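Local coordinates for putative uncharacterized protein (Pseudomonas phage 201phi2-1, PDB 3R4V) that is of unknown function but has a tubulin-like fold and carries guanosine-5'-diphosphate in the crystal, at residues 231-236 with 240-245. Numbering follows the deposited sequence.
Sequences SLYLDP and VAFGTP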
loop_
_atom_site.group_PDB
_atom_site.type_symbol
_atom_site.label_atom_id
_atom_site.label_comp_id
_atom_site.label_asym_id
_atom_site.label_seq_id
_atom_site.Cartn_x
_atom_site.Cartn_y
_atom_site.Cartn_z
ATOM N N SER A 231 11.751 -1.022 -17.360
ATOM C CA SER A 231 11.526 -2.322 -17.994
ATOM C C SER A 231 12.689 -3.278 -17.745
ATOM O O SER A 231 13.848 -2.887 -17.863
ATOM C CB SER A 231 11.316 -2.157 -19.505
ATOM O OG SER A 231 10.115 -1.443 -19.766
ATOM N N LEU A 232 12.372 -4.523 -17.384
ATOM C CA LEU A 232 13.379 -5.573 -17.274
ATOM C C LEU A 232 13.190 -6.588 -18.392
ATOM O O LEU A 232 12.071 -7.012 -18.663
ATOM C CB LEU A 232 13.279 -6.282 -15.927
ATOM C CG LEU A 232 13.549 -5.409 -14.692
ATOM C CD1 LEU A 232 13.399 -6.227 -13.422
ATOM C CD2 LEU A 232 14.939 -4.785 -14.782
ATOM N N TYR A 233 14.286 -6.985 -19.033
ATOM C CA TYR A 233 14.219 -7.978 -20.096
ATOM C C TYR A 233 15.232 -9.086 -19.858
ATOM O O TYR A 233 16.386 -8.817 -19.539
ATOM C CB TYR A 233 14.525 -7.343 -21.456
ATOM C CG TYR A 233 13.503 -6.356 -21.986
ATOM C CD1 TYR A 233 12.378 -6.794 -22.669
ATOM C CD2 TYR A 233 13.681 -4.989 -21.827
ATOM C CE1 TYR A 233 11.452 -5.902 -23.176
ATOM C CE2 TYR A 233 12.761 -4.080 -22.334
ATOM C CZ TYR A 233 11.646 -4.547 -23.005
ATOM O OH TYR A 233 10.721 -3.664 -23.509
ATOM N N LEU A 234 14.806 -10.330 -20.042
ATOM C CA LEU A 234 15.728 -11.464 -20.008
ATOM C C LEU A 234 16.391 -11.642 -21.372
ATOM O O LEU A 234 17.583 -11.929 -21.462
ATOM C CB LEU A 234 14.992 -12.742 -19.607
ATOM C CG LEU A 234 15.821 -14.026 -19.518
ATOM C CD1 LEU A 234 17.038 -13.826 -18.636
ATOM C CD2 LEU A 234 14.960 -15.158 -18.984
ATOM N N ASP A 235 15.602 -11.468 -22.428
ATOM C CA ASP A 235 16.099 -11.540 -23.797
ATOM C C ASP A 235 16.302 -10.114 -24.278
ATOM O O ASP A 235 15.332 -9.422 -24.591
ATOM C CB ASP A 235 15.076 -12.257 -24.685
ATOM C CG ASP A 235 15.575 -12.490 -26.103
ATOM O OD1 ASP A 235 16.575 -11.860 -26.518
ATOM O OD2 ASP A 235 14.948 -13.302 -26.815
ATOM N N PRO A 236 17.565 -9.658 -24.333
ATOM C CA PRO A 236 17.810 -8.259 -24.710
ATOM C C PRO A 236 17.401 -7.962 -26.152
ATOM O O PRO A 236 17.315 -6.793 -26.530
ATOM C CB PRO A 236 19.325 -8.102 -24.529
ATOM C CG PRO A 236 19.869 -9.497 -24.603
ATOM C CD PRO A 236 18.810 -10.375 -24.006
ATOM N N VAL A 240 12.124 -2.975 -26.624
ATOM C CA VAL A 240 11.467 -2.007 -27.493
ATOM C C VAL A 240 11.124 -0.750 -26.704
ATOM O O VAL A 240 10.444 -0.817 -25.680
ATOM C CB VAL A 240 10.181 -2.582 -28.110
ATOM C CG1 VAL A 240 9.374 -1.479 -28.771
ATOM C CG2 VAL A 240 10.516 -3.682 -29.106
ATOM N N ALA A 241 11.609 0.394 -27.172
ATOM C CA ALA A 241 11.354 1.656 -26.491
ATOM C C ALA A 241 9.944 2.145 -26.790
ATOM O O ALA A 241 9.747 3.013 -27.636
ATOM C CB ALA A 241 12.381 2.703 -26.912
ATOM N N PHE A 242 8.964 1.587 -26.089
ATOM C CA PHE A 242 7.562 1.890 -26.355
ATOM C C PHE A 242 7.015 2.926 -25.378
ATOM O O PHE A 242 7.673 3.279 -24.398
ATOM C CB PHE A 242 6.731 0.617 -26.244
ATOM C CG PHE A 242 6.744 0.011 -24.871
ATOM C CD1 PHE A 242 5.892 0.477 -23.888
ATOM C CD2 PHE A 242 7.614 -1.021 -24.563
ATOM C CE1 PHE A 242 5.902 -0.077 -22.625
ATOM C CE2 PHE A 242 7.630 -1.579 -23.299
ATOM C CZ PHE A 242 6.772 -1.105 -22.330
ATOM N N GLY A 243 5.803 3.399 -25.646
ATOM C CA GLY A 243 5.139 4.336 -24.758
ATOM C C GLY A 243 5.648 5.762 -24.862
ATOM O O GLY A 243 6.552 6.051 -25.654
ATOM N N THR A 244 5.066 6.648 -24.056
ATOM C CA THR A 244 5.434 8.063 -24.011
ATOM C C THR A 244 5.773 8.587 -22.602
ATOM O O THR A 244 5.444 9.725 -22.262
ATOM C CB THR A 244 4.293 8.935 -24.573
ATOM O OG1 THR A 244 3.036 8.432 -24.101
ATOM C CG2 THR A 244 4.296 8.913 -26.089
ATOM N N PRO A 245 6.431 7.766 -21.771
ATOM C CA PRO A 245 6.738 8.284 -20.435
ATOM C C PRO A 245 7.775 9.398 -20.491
ATOM O O PRO A 245 8.510 9.518 -21.474
ATOM C CB PRO A 245 7.335 7.071 -19.728
ATOM C CG PRO A 245 7.942 6.275 -20.821
ATOM C CD PRO A 245 7.026 6.438 -21.996
HETATM O O HOH W 1 11.317 -0.758 -22.824
#
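Tyr233 reaches from the end of strand 228-233 to the loop that follows it, and its hydroxyl does most of the touching. The backbone N of Val240 points almost straight at Tyr233 OH (N-H...O angle 178°), but the 3.5 Å length makes the bond weak. A water lying in the plane of the tyrosine ring, off its edge, makes a firmer link: it is 3.0 Å from Tyr233 OH and donates a hydrogen bond to Val240 O, also at 3.0 Å. One phenol oxygen thus meets both backbone polar groups of a single residue, the N-H directly and the carbonyl through water. Tyr233 OH also sits in the plane of the Phe242 ring at its edge, 3.7 Å from Phe242 CE2. Phe242 CZ comes within 4.2 Å of Ser231 OG.

Further out, Phe242 follows an inverse gamma turn centred on Ala241, whose weak Phe242 N to Val240 O bond is 2.9 Å; Val240 O accepts both this bond and the water's. With chi1 at 63°, CG is flanked by both main-chain neighbours of CA, and the ring swings back toward the strand. There it packs on helix 217-221 and meets His266 edge-to-face; the same histidine, through ND1, hydrogen-bonds Ser231 OG. Ser231 and Tyr233 pair through their backbones with strand 247-252, Tyr233 also with Met253 just after it.

The example illustrates how an irregular connection between two parallel strands, here in the tubulin-like C-terminal region, can be held lightly: one long direct bond and a water bridge serve a loop with no backbone-to-backbone hydrogen bonds to residues 231-236, while the Phe242 ring packs against helix 217-221 and His266.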